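Local coordinates for putative cell adhesion protein (Parabacteroides distasonis, PDB 3LIU) that probably serves as a fimbrillin of the FimA/Mfa1 family, a pilus building block that a human gut bacterium may use in cell adhesion, at residues 17-22 / 142-147; 48-53 / 82-87; 54-59 / 78-83; 88-93 / 125-130; 132-137 / 161-166. One frame throughout, in Å; residues are numbered along the deposited sequence. Where two conformers were deposited one is given.

In the fold
All five contacts lie in the region matching the FimA major fimbrial subunit family, of the transthyretin clan, and on one side of the chain's centre. Along the chain, interaction 1 closes a long loop that encloses interactions 2, 3 and 4, while its segments alternate with those of interaction 5. Strand 82-90 serves interactions 2, 3 and 4, and strand 127-136 runs from interaction 4 into interaction 5. Centres of interactions 2 and 3 are about 6 Å apart, those of 1 and 5 about 7 Å, whereas interaction 4 sits about 20 Å from 3 and from 5. Together they tie distant pieces of sequence into the β-structure of this fimbrillin region.

Interaction 1: 17-22 / 142-147; sequences AQLALA and NYIGYD
A22 presses its CB onto the flat ring of Y146, the clearest bump-on-plate match between strand 16-24 and the turn that follows strand 141-144. The methyl stands over one face, 4.0 Å from CB to the Y146 ring centroid and shifted toward the rim, while Y143 CD1 covers the centre of the opposite face. The Y146 ring is thus clasped between an alanine and a second tyrosine. Beside it, A20 CB nestles into the notch between the two aromatic groups, 3.9 Å from Y143 CD1. With CG anti to its own carbonyl carbon (chi1 -76°), Y146 folds back across the neighbouring strand instead of following its own chain. Trading Y146 for an alanine would probably open a gap beside A20 and A22 and take the packing from one side of the Y143 ring.

The other face carries L19, L21 and I144 together with the N142 amide: I144 CD1 meets L19 CD1 at 3.6 Å, and I144 CB fits against L21 CG. Between these layers the strands run parallel, with A20 giving its N to N142 O and its O to I144 N. Q18 O is gripped twice, by N142 N at 2.8 Å and by N142 ND2 at 3.3 Å, from opposite faces of its carbonyl plane; N142 OD1 turns to V137 N. G145 ends the pairing, where a CB would run into A22 O. The chemistry is that of a buried parallel strand pair of the transthyretin-clan domain: backbone bonds and one asparagine amide carry the polar part of the contact, and small residues let the large ones close in.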
# COMPACT_ATOMS: atom_id res chain seq x y z
N ALA A 17 28.58 21.08 -8.40
CA ALA A 17 28.83 19.75 -8.93
C ALA A 17 27.61 19.30 -9.74
O ALA A 17 26.59 20.00 -9.81
CB ALA A 17 29.13 18.77 -7.79
N GLN A 18 27.76 18.16 -10.39
CA GLN A 18 26.67 17.54 -11.11
C GLN A 18 26.40 16.18 -10.47
O GLN A 18 27.31 15.57 -9.89
CB GLN A 18 27.01 17.39 -12.59
CG GLN A 18 27.32 18.72 -13.32
CD GLN A 18 26.07 19.42 -13.85
OE1 GLN A 18 25.12 18.78 -14.30
NE2 GLN A 18 26.09 20.76 -13.82
N LEU A 19 25.16 15.73 -10.57
CA LEU A 19 24.72 14.46 -10.02
C LEU A 19 23.88 13.78 -11.07
O LEU A 19 22.97 14.39 -11.64
CB LEU A 19 23.87 14.68 -8.76
CG LEU A 19 23.36 13.40 -8.10
CD1 LEU A 19 24.56 12.51 -7.66
CD2 LEU A 19 22.47 13.72 -6.93
N ALA A 20 24.21 12.52 -11.36
CA ALA A 20 23.35 11.62 -12.12
C ALA A 20 23.13 10.38 -11.28
O ALA A 20 24.00 9.94 -10.52
CB ALA A 20 23.96 11.27 -13.47
N LEU A 21 21.95 9.79 -11.42
CA LEU A 21 21.51 8.76 -10.48
C LEU A 21 20.82 7.64 -11.25
O LEU A 21 20.06 7.93 -12.14
CB LEU A 21 20.62 9.40 -9.39
CG LEU A 21 20.19 8.54 -8.21
CD1 LEU A 21 20.05 9.38 -6.94
CD2 LEU A 21 18.90 7.75 -8.50
N ALA A 22 21.13 6.38 -10.95
CA ALA A 22 20.48 5.24 -11.60
C ALA A 22 19.70 4.41 -10.58
O ALA A 22 20.20 4.14 -9.46
CB ALA A 22 21.51 4.41 -12.32
N ASN A 142 29.09 13.52 -10.36
CA ASN A 142 28.93 12.46 -9.37
C ASN A 142 27.83 11.50 -9.80
O ASN A 142 26.73 11.93 -10.17
CB ASN A 142 28.57 13.01 -7.99
CG ASN A 142 29.68 13.82 -7.39
OD1 ASN A 142 30.54 13.29 -6.68
ND2 ASN A 142 29.69 15.11 -7.68
N TYR A 143 28.13 10.21 -9.71
CA TYR A 143 27.17 9.19 -10.08
C TYR A 143 26.68 8.44 -8.83
O TYR A 143 27.47 8.15 -7.92
CB TYR A 143 27.81 8.21 -11.06
CG TYR A 143 28.18 8.79 -12.40
CD1 TYR A 143 27.21 9.03 -13.34
CD2 TYR A 143 29.51 9.06 -12.72
CE1 TYR A 143 27.52 9.56 -14.55
CE2 TYR A 143 29.84 9.59 -13.94
CZ TYR A 143 28.82 9.84 -14.85
OH TYR A 143 29.07 10.35 -16.09
N ILE A 144 25.38 8.15 -8.79
CA ILE A 144 24.82 7.27 -7.79
C ILE A 144 24.09 6.14 -8.48
O ILE A 144 23.07 6.34 -9.17
CB ILE A 144 23.89 8.01 -6.83
CG1 ILE A 144 24.68 9.10 -6.10
CG2 ILE A 144 23.22 7.00 -5.86
CD1 ILE A 144 23.82 9.99 -5.18
N GLY A 145 24.63 4.94 -8.30
CA GLY A 145 24.01 3.73 -8.80
C GLY A 145 24.58 3.18 -10.10
O GLY A 145 24.00 2.26 -10.67
N TYR A 146 25.72 3.71 -10.55
CA TYR A 146 26.27 3.35 -11.85
C TYR A 146 27.40 2.33 -11.77
O TYR A 146 27.95 1.94 -12.80
CB TYR A 146 26.77 4.60 -12.57
CG TYR A 146 25.70 5.45 -13.14
CD1 TYR A 146 24.92 6.28 -12.33
CD2 TYR A 146 25.46 5.45 -14.51
CE1 TYR A 146 23.94 7.10 -12.89
CE2 TYR A 146 24.49 6.26 -15.07
CZ TYR A 146 23.72 7.06 -14.26
OH TYR A 146 22.76 7.86 -14.84
N ASP A 147 27.77 1.92 -10.56
CA ASP A 147 28.79 0.89 -10.40
C ASP A 147 28.63 0.23 -9.04
O ASP A 147 27.93 0.76 -8.17
CB ASP A 147 30.17 1.50 -10.51
CG ASP A 147 31.22 0.52 -10.96
OD1 ASP A 147 30.89 -0.66 -11.20
OD2 ASP A 147 32.37 0.95 -11.07

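Interaction 2: 48-53 / 82-87; sequences VGVFGV and GEAHVV
F51 O is gripped twice, by H85 N at 2.9 Å and by a water that donates to it at 3.0 Å. It belongs to an antiparallel β-ladder in which strand 45-52 pairs with strand 82-90, part of the fimbrillin β-domain. The same water lies in the plane of the H85 ring at its edge and bonds to ND1, so the imidazole is tethered to the carbonyl of F51, the residue paired with H85. F51 and H85 form one hydrogen-bonded pair, G49 and V87 the next, and V53 N extends the ladder past the strand end to E83 O.

On the face of V50, A84 and V86, V50 CG1 reaches A84 CB at 3.8 Å, and V48 CG1 comes up against V86 CG1; W56 packs onto V50 and A84 from beyond. The opposite face carries F51, H85 and V87, with I106 of helix 106-110 against all three. G49 is tucked under the phenylalanine: a CB there would collide with F51 CE2. F51 keeps CG beside its own N (chi1 -62°), which leans the ring back over that glycine and leaves its edge, at CD2, 3.9 Å from H85 O.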
# COMPACT_ATOMS: atom_id res chain seq x y z
N VAL A 48 14.19 13.62 -6.88
CA VAL A 48 15.41 13.42 -6.10
C VAL A 48 15.57 14.62 -5.15
O VAL A 48 15.49 15.79 -5.56
CB VAL A 48 16.63 13.30 -7.02
CG1 VAL A 48 17.92 13.11 -6.22
CG2 VAL A 48 16.43 12.13 -8.04
N GLY A 49 15.74 14.32 -3.88
CA GLY A 49 16.01 15.36 -2.89
C GLY A 49 17.44 15.19 -2.43
O GLY A 49 17.81 14.09 -1.94
N VAL A 50 18.24 16.24 -2.59
CA VAL A 50 19.64 16.23 -2.12
C VAL A 50 19.80 17.27 -1.00
O VAL A 50 19.59 18.46 -1.25
CB VAL A 50 20.59 16.62 -3.29
CG1 VAL A 50 22.07 16.44 -2.88
CG2 VAL A 50 20.29 15.79 -4.52
N PHE A 51 20.16 16.84 0.20
CA PHE A 51 20.20 17.74 1.37
C PHE A 51 21.60 17.73 1.99
O PHE A 51 22.06 16.74 2.58
CB PHE A 51 19.10 17.34 2.39
CG PHE A 51 17.69 17.46 1.85
CD1 PHE A 51 16.98 18.64 1.95
CD2 PHE A 51 17.10 16.39 1.21
CE1 PHE A 51 15.67 18.73 1.45
CE2 PHE A 51 15.83 16.47 0.71
CZ PHE A 51 15.10 17.64 0.82
N GLY A 52 22.30 18.84 1.83
CA GLY A 52 23.66 18.93 2.33
C GLY A 52 23.66 18.93 3.84
O GLY A 52 22.71 19.38 4.45
N VAL A 53 24.71 18.42 4.46
CA VAL A 53 24.73 18.36 5.92
C VAL A 53 24.75 19.76 6.53
O VAL A 53 24.32 19.92 7.64
CB VAL A 53 25.92 17.54 6.46
CG1 VAL A 53 25.73 16.08 6.11
CG2 VAL A 53 27.22 18.08 5.93
N GLY A 82 29.92 18.38 -1.33
CA GLY A 82 29.85 18.11 0.10
C GLY A 82 29.07 16.87 0.42
O GLY A 82 28.50 16.19 -0.47
N GLU A 83 29.06 16.54 1.71
CA GLU A 83 28.31 15.41 2.19
C GLU A 83 26.84 15.76 2.14
O GLU A 83 26.47 16.88 2.47
CB GLU A 83 28.72 15.01 3.61
CG GLU A 83 28.14 13.66 4.02
CD GLU A 83 28.70 13.12 5.33
OE1 GLU A 83 29.61 13.75 5.93
OE2 GLU A 83 28.21 12.06 5.76
N ALA A 84 26.03 14.81 1.68
CA ALA A 84 24.60 15.01 1.54
C ALA A 84 23.81 13.75 1.78
O ALA A 84 24.31 12.62 1.64
CB ALA A 84 24.27 15.60 0.15
N HIS A 85 22.55 13.96 2.14
CA HIS A 85 21.56 12.91 2.27
C HIS A 85 20.63 12.99 1.06
O HIS A 85 20.14 14.06 0.72
CB HIS A 85 20.83 13.04 3.58
CG HIS A 85 21.66 12.68 4.77
ND1 HIS A 85 21.90 13.57 5.80
CD2 HIS A 85 22.30 11.54 5.10
CE1 HIS A 85 22.66 12.98 6.71
NE2 HIS A 85 22.93 11.76 6.30
N VAL A 86 20.45 11.86 0.38
CA VAL A 86 19.75 11.78 -0.90
C VAL A 86 18.65 10.75 -0.79
O VAL A 86 18.89 9.66 -0.29
CB VAL A 86 20.71 11.34 -2.00
CG1 VAL A 86 20.03 11.21 -3.33
CG2 VAL A 86 21.90 12.32 -2.08
N VAL A 87 17.46 11.11 -1.25
CA VAL A 87 16.33 10.20 -1.31
C VAL A 87 15.64 10.35 -2.68
O VAL A 87 15.56 11.43 -3.25
CB VAL A 87 15.35 10.40 -0.11
CG1 VAL A 87 14.98 11.89 0.08
CG2 VAL A 87 14.09 9.53 -0.26
O HOH W 1 21.20 16.03 5.38

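Interaction 3: 54-59 / 78-83; sequences DGWSVI and EVYAGE
W56 and Y80 run alongside each other in opposite senses, with the phenol standing steeply on the indole. Y80 CB stands over the centre of the six-membered ring of W56, 3.8 Å from its centroid and close to the ring normal, a CH-pi contact. Beyond CB the phenol turns its edge toward the indole face, with the planes at 72° and the five-membered ring centroid 5.3 Å from that of Y80, an offset edge-to-face pair. W56 CE3 lies in the plane of the phenol at its edge, 3.5 Å from Y80 CD2. The indole gets there because W56 CG takes the crowded position between backbone N and carbonyl carbon (chi1 60°).

V58 continues the row. Its side chain crosses that of Y80 at about a right angle, with V58 CG2 4.0 Å from Y80 CE2, and its CG1 comes near E78 O and V79 CG1. Polar closure comes from a single water, which accepts a hydrogen bond from W56 NE1 at 3.0 Å and donates to D54 OD1 and to E83 O, fixing the indole's polar edge. L14, V50 and L136 also pack on the tryptophan.

No direct hydrogen bond joins these segments. Here the β-hairpin of strands 57-66 and 71-80 has splayed: V58 pairs with V50 and V79 with A17, and aromatic and aliphatic side chains fill the space between, consistent with a hairpin whose strands part between the layers of the β-sandwich expected of the transthyretin clan.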
# COMPACT_ATOMS: atom_id res chain seq x y z
N ASP A 54 25.23 20.76 5.80
CA ASP A 54 25.28 22.16 6.27
C ASP A 54 24.06 23.00 5.92
O ASP A 54 24.13 24.23 6.01
CB ASP A 54 26.49 22.85 5.63
CG ASP A 54 26.46 22.75 4.12
OD1 ASP A 54 26.27 21.62 3.63
OD2 ASP A 54 26.63 23.77 3.43
N GLY A 55 22.97 22.38 5.45
CA GLY A 55 21.73 23.11 5.26
C GLY A 55 21.30 23.44 3.84
O GLY A 55 20.15 23.80 3.64
N TRP A 56 22.15 23.31 2.84
CA TRP A 56 21.69 23.57 1.47
C TRP A 56 20.79 22.41 1.01
O TRP A 56 20.86 21.30 1.56
CB TRP A 56 22.84 23.78 0.49
CG TRP A 56 23.84 22.61 0.34
CD1 TRP A 56 25.05 22.48 0.99
CD2 TRP A 56 23.74 21.47 -0.54
NE1 TRP A 56 25.68 21.32 0.58
CE2 TRP A 56 24.91 20.70 -0.37
CE3 TRP A 56 22.78 21.03 -1.45
CZ2 TRP A 56 25.14 19.51 -1.06
CZ3 TRP A 56 23.00 19.85 -2.14
CH2 TRP A 56 24.17 19.10 -1.94
N SER A 57 19.92 22.67 0.04
CA SER A 57 19.14 21.61 -0.56
C SER A 57 18.94 21.84 -2.05
O SER A 57 18.88 22.99 -2.50
CB SER A 57 17.81 21.48 0.15
OG SER A 57 16.98 22.64 0.02
N VAL A 58 18.86 20.74 -2.80
CA VAL A 58 18.47 20.76 -4.19
C VAL A 58 17.49 19.62 -4.41
O VAL A 58 17.82 18.45 -4.14
CB VAL A 58 19.67 20.57 -5.13
CG1 VAL A 58 19.24 20.73 -6.57
CG2 VAL A 58 20.75 21.63 -4.83
N ILE A 59 16.29 19.96 -4.87
CA ILE A 59 15.25 18.96 -5.18
C ILE A 59 14.75 19.17 -6.59
O ILE A 59 14.50 20.30 -6.98
CB ILE A 59 14.03 19.07 -4.25
CG1 ILE A 59 14.46 18.95 -2.77
CG2 ILE A 59 12.96 17.98 -4.62
CD1 ILE A 59 14.29 20.17 -1.96
N GLU A 78 22.60 19.90 -11.73
CA GLU A 78 23.52 20.67 -10.89
C GLU A 78 23.10 20.61 -9.42
O GLU A 78 21.93 20.73 -9.10
CB GLU A 78 23.62 22.12 -11.35
CG GLU A 78 24.90 22.79 -10.87
CD GLU A 78 24.78 24.30 -10.89
OE1 GLU A 78 24.71 24.86 -12.00
OE2 GLU A 78 24.73 24.91 -9.80
N VAL A 79 24.09 20.44 -8.55
CA VAL A 79 23.91 20.35 -7.10
C VAL A 79 25.15 21.02 -6.49
O VAL A 79 25.93 21.64 -7.22
CB VAL A 79 23.75 18.85 -6.64
CG1 VAL A 79 22.50 18.21 -7.25
CG2 VAL A 79 24.96 18.01 -6.98
N TYR A 80 25.32 20.97 -5.17
CA TYR A 80 26.55 21.48 -4.53
C TYR A 80 27.46 20.37 -4.03
O TYR A 80 27.01 19.23 -3.81
CB TYR A 80 26.21 22.44 -3.37
CG TYR A 80 25.31 23.61 -3.79
CD1 TYR A 80 25.84 24.69 -4.48
CD2 TYR A 80 23.95 23.61 -3.49
CE1 TYR A 80 25.03 25.77 -4.87
CE2 TYR A 80 23.13 24.68 -3.88
CZ TYR A 80 23.69 25.76 -4.57
OH TYR A 80 22.90 26.82 -4.96
N ALA A 81 28.75 20.69 -3.87
CA ALA A 81 29.69 19.71 -3.35
C ALA A 81 29.52 19.54 -1.84
O ALA A 81 29.05 20.43 -1.16
CB ALA A 81 31.11 20.08 -3.69
N GLY A 82 29.92 18.38 -1.33
CA GLY A 82 29.85 18.11 0.10
C GLY A 82 29.07 16.87 0.42
O GLY A 82 28.50 16.19 -0.47
N GLU A 83 29.06 16.54 1.71
CA GLU A 83 28.31 15.41 2.19
C GLU A 83 26.84 15.76 2.14
O GLU A 83 26.47 16.88 2.47
CB GLU A 83 28.72 15.01 3.61
CG GLU A 83 28.14 13.66 4.02
CD GLU A 83 28.70 13.12 5.33
OE1 GLU A 83 29.61 13.75 5.93
OE2 GLU A 83 28.21 12.06 5.76
O HOH W 2 27.41 19.64 2.44

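Interaction 4: 88-93 / 125-130; sequences VVANAA and LTMSSK
S129 carries its OG between backbone N and carbonyl carbon (chi1 76°), which swings the hydroxyl toward V88 to accept the bond from V88 N at 3.0 Å. At the other end of the contact N91 holds CG anti to its carbonyl carbon (chi1 -60°), and this aims ND2 at L125 O, 3.0 Å away. That oxygen lies in the amide plane of N91, although the donor stands well above the carbonyl plane of L125. D42 O shares ND2, and N44 N binds OD1, so the amide is held from several directions.

Between these two side-chain bonds runs a short antiparallel β-ladder joining strand 82-90 to strand 127-136. A90 and M127 (selenomethionine here) form the hydrogen-bonded pair, with A90 N to M127 O at 2.7 Å, and S129 N continues the ladder to V88 O. The S129 hydroxyl stands in for the residue's own carbonyl, which a regular ladder would offer to V88 N, and it donates a hydrogen bond to K130 O at 2.8 Å. Were S129 a valine, V88 N would probably be left without its acceptor and K130 O without its donor.

On one face T126 CG2 packs against V89 CG1 at 3.8 Å, and on the other A90 CB meets M127 CB. T126 OG1 bonds to E119 and K123, and through a water reaches A93 N, just ahead of helix 94-101.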
# COMPACT_ATOMS: atom_id res chain seq x y z
N VAL A 88 15.16 9.23 -3.21
CA VAL A 88 14.56 9.20 -4.51
C VAL A 88 13.14 8.73 -4.35
O VAL A 88 12.88 7.71 -3.68
CB VAL A 88 15.32 8.22 -5.41
CG1 VAL A 88 14.71 8.16 -6.83
CG2 VAL A 88 16.79 8.62 -5.45
N VAL A 89 12.21 9.45 -4.99
CA VAL A 89 10.82 9.08 -5.04
C VAL A 89 10.40 8.87 -6.49
O VAL A 89 10.53 9.75 -7.33
CB VAL A 89 9.91 10.18 -4.39
CG1 VAL A 89 8.39 9.80 -4.58
CG2 VAL A 89 10.24 10.36 -2.89
N ALA A 90 9.84 7.71 -6.78
CA ALA A 90 9.26 7.44 -8.11
C ALA A 90 7.79 7.77 -8.15
O ALA A 90 7.04 7.45 -7.21
CB ALA A 90 9.47 5.95 -8.52
N ASN A 91 7.37 8.36 -9.27
CA ASN A 91 5.96 8.49 -9.64
C ASN A 91 5.16 9.41 -8.71
O ASN A 91 3.98 9.20 -8.47
CB ASN A 91 5.31 7.10 -9.75
CG ASN A 91 5.99 6.22 -10.80
OD1 ASN A 91 6.42 6.71 -11.83
ND2 ASN A 91 6.13 4.91 -10.51
N ALA A 92 5.80 10.42 -8.15
CA ALA A 92 5.10 11.39 -7.32
C ALA A 92 4.06 12.14 -8.15
O ALA A 92 4.34 12.62 -9.27
CB ALA A 92 6.07 12.36 -6.66
N ALA A 93 2.86 12.28 -7.59
CA ALA A 93 1.79 13.06 -8.26
C ALA A 93 2.30 14.50 -8.45
O ALA A 93 3.17 14.95 -7.72
CB ALA A 93 0.49 13.03 -7.45
N LEU A 125 2.82 3.67 -9.49
CA LEU A 125 2.65 3.61 -8.04
C LEU A 125 3.81 4.35 -7.38
O LEU A 125 4.95 4.27 -7.83
CB LEU A 125 2.64 2.15 -7.57
CG LEU A 125 1.50 1.32 -8.16
CD1 LEU A 125 1.58 -0.08 -7.67
CD2 LEU A 125 0.15 1.95 -7.75
N THR A 126 3.52 5.08 -6.32
CA THR A 126 4.58 5.82 -5.66
C THR A 126 5.56 4.83 -5.02
O THR A 126 5.14 3.91 -4.32
CB THR A 126 4.06 6.77 -4.57
OG1 THR A 126 2.91 7.50 -5.05
CG2 THR A 126 5.20 7.75 -4.17
N MSE A 127 6.85 5.03 -5.24
CA MSE A 127 7.89 4.19 -4.61
C MSE A 127 9.00 5.10 -4.07
O MSE A 127 9.19 6.20 -4.59
CB MSE A 127 8.55 3.27 -5.66
CG MSE A 127 7.62 2.42 -6.44
SE MSE A 127 8.37 2.02 -8.17
CE MSE A 127 6.80 1.12 -8.93
N SER A 128 9.75 4.64 -3.09
CA SER A 128 10.88 5.40 -2.58
C SER A 128 12.08 4.54 -2.25
O SER A 128 11.94 3.38 -1.95
CB SER A 128 10.52 6.15 -1.30
OG SER A 128 9.87 5.29 -0.39
N SER A 129 13.24 5.17 -2.28
CA SER A 129 14.49 4.61 -1.78
C SER A 129 14.63 4.91 -0.31
O SER A 129 13.84 5.65 0.26
CB SER A 129 15.65 5.25 -2.52
OG SER A 129 15.92 6.58 -2.07
N LYS A 130 15.65 4.33 0.30
CA LYS A 130 16.05 4.74 1.65
C LYS A 130 16.80 6.03 1.55
O LYS A 130 17.09 6.49 0.43
CB LYS A 130 16.94 3.69 2.27
CG LYS A 130 18.39 3.62 1.72
CD LYS A 130 19.22 2.62 2.54
CE LYS A 130 20.49 2.13 1.84
NZ LYS A 130 21.38 1.54 2.90
O HOH W 3 2.06 10.37 -5.47

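Interaction 5: 132-137 / 161-166; sequences LDVTLV and KEVYGA
Y164 offers its ring to L132, whose CD2 approaches CE1 obliquely at 3.6 Å, the two side chains crossing at about a right angle; I144 of strand 141-144 also packs on this tyrosine. Y164 CG lies anti to the backbone N (chi1 164°), and this stretches the ring back along the neighbouring strand to L132. The second flat group is the E162 carboxylate, which keeps to its own turn. G165 N bonds to OE2 on its anti side at 2.8 Å, 17° out of the carboxylate plane, and Y164 N adds a weak bond to the same oxygen. G145 N also reaches OE2 and Y146 N binds OE1, so the buried acid pins the loop after strand 158-162 to the turn of interaction 1.

V163 is the wedge of the contact. It crosses V134 at about a right angle, with V163 CG2 3.9 Å from V134 CB, while its CG1 lies 3.5 Å from T135 O. Further along, V137 CG2 lies across the aliphatic part of K161, 3.8 Å from CD.

No direct hydrogen bond spans the segments; two waters do the bridging. One accepts from T135 N at 2.8 Å and donates to V163 O, and the other donates to T135 O while accepting from K161 NZ. The edge of strand 132-136 is thus joined to this loop of the FimA-family domain by apolar side chains and water-mediated bonds, which implies a seam of the β-fold where water takes the place of backbone pairing.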
# COMPACT_ATOMS: atom_id res chain seq x y z
N LEU A 132 20.12 7.94 1.49
CA LEU A 132 21.52 7.63 1.16
C LEU A 132 22.43 8.68 1.76
O LEU A 132 22.06 9.86 1.84
CB LEU A 132 21.74 7.60 -0.37
CG LEU A 132 20.74 6.75 -1.16
CD1 LEU A 132 20.95 6.81 -2.68
CD2 LEU A 132 20.85 5.33 -0.70
N ASP A 133 23.60 8.28 2.20
CA ASP A 133 24.62 9.22 2.63
C ASP A 133 25.82 9.18 1.67
O ASP A 133 26.46 8.16 1.57
CB ASP A 133 25.06 8.90 4.06
CG ASP A 133 26.17 9.82 4.56
OD1 ASP A 133 26.00 11.06 4.47
OD2 ASP A 133 27.20 9.32 5.03
N VAL A 134 26.12 10.28 1.01
CA VAL A 134 27.20 10.34 0.04
C VAL A 134 28.02 11.62 0.18
O VAL A 134 27.56 12.63 0.74
CB VAL A 134 26.66 10.27 -1.41
CG1 VAL A 134 25.90 8.96 -1.62
CG2 VAL A 134 25.80 11.50 -1.75
N THR A 135 29.25 11.60 -0.32
CA THR A 135 30.05 12.83 -0.42
C THR A 135 30.21 13.20 -1.88
O THR A 135 30.82 12.48 -2.67
CB THR A 135 31.39 12.69 0.30
OG1 THR A 135 31.12 12.36 1.66
CG2 THR A 135 32.23 14.01 0.23
N LEU A 136 29.61 14.33 -2.24
CA LEU A 136 29.65 14.82 -3.62
C LEU A 136 30.94 15.60 -3.81
O LEU A 136 31.27 16.47 -3.02
CB LEU A 136 28.40 15.69 -3.92
CG LEU A 136 27.02 15.00 -3.75
CD1 LEU A 136 25.83 15.99 -3.67
CD2 LEU A 136 26.77 13.95 -4.83
N VAL A 137 31.67 15.28 -4.88
CA VAL A 137 32.96 15.91 -5.18
C VAL A 137 32.71 17.12 -6.07
O VAL A 137 31.90 17.08 -7.00
CB VAL A 137 33.90 14.90 -5.87
CG1 VAL A 137 35.18 15.58 -6.34
CG2 VAL A 137 34.21 13.79 -4.91
N LYS A 161 32.69 10.31 -10.89
CA LYS A 161 32.97 9.46 -9.74
C LYS A 161 31.69 8.88 -9.19
O LYS A 161 30.73 9.63 -8.94
CB LYS A 161 33.64 10.26 -8.64
CG LYS A 161 34.26 9.39 -7.54
CD LYS A 161 34.61 10.23 -6.32
CE LYS A 161 35.47 9.46 -5.36
NZ LYS A 161 35.18 9.83 -3.98
N GLU A 162 31.66 7.56 -9.06
CA GLU A 162 30.58 6.88 -8.35
C GLU A 162 30.81 7.10 -6.83
O GLU A 162 31.88 6.82 -6.28
CB GLU A 162 30.57 5.39 -8.69
CG GLU A 162 29.57 4.56 -7.87
CD GLU A 162 28.15 4.91 -8.16
OE1 GLU A 162 27.82 5.17 -9.35
OE2 GLU A 162 27.33 4.90 -7.21
N VAL A 163 29.80 7.65 -6.18
CA VAL A 163 29.92 8.08 -4.80
C VAL A 163 29.07 7.25 -3.84
O VAL A 163 29.18 7.41 -2.64
CB VAL A 163 29.61 9.59 -4.64
CG1 VAL A 163 30.56 10.42 -5.48
CG2 VAL A 163 28.15 9.91 -4.96
N TYR A 164 28.26 6.34 -4.37
CA TYR A 164 27.41 5.46 -3.56
C TYR A 164 27.93 4.03 -3.65
O TYR A 164 28.19 3.40 -2.63
CB TYR A 164 25.97 5.54 -4.06
CG TYR A 164 25.02 4.44 -3.62
CD1 TYR A 164 24.57 4.35 -2.29
CD2 TYR A 164 24.51 3.55 -4.53
CE1 TYR A 164 23.67 3.35 -1.88
CE2 TYR A 164 23.58 2.55 -4.13
CZ TYR A 164 23.17 2.47 -2.81
OH TYR A 164 22.29 1.48 -2.41
N GLY A 165 28.06 3.50 -4.86
CA GLY A 165 28.86 2.26 -5.03
C GLY A 165 28.24 0.89 -4.75
O GLY A 165 28.96 -0.11 -4.67
N ALA A 166 26.92 0.80 -4.66
CA ALA A 166 26.29 -0.50 -4.41
C ALA A 166 25.27 -0.88 -5.48
O ALA A 166 24.24 -1.46 -5.19
CB ALA A 166 25.66 -0.54 -3.00
O HOH W 4 30.35 9.05 -0.93
O HOH W 5 32.90 10.73 -2.65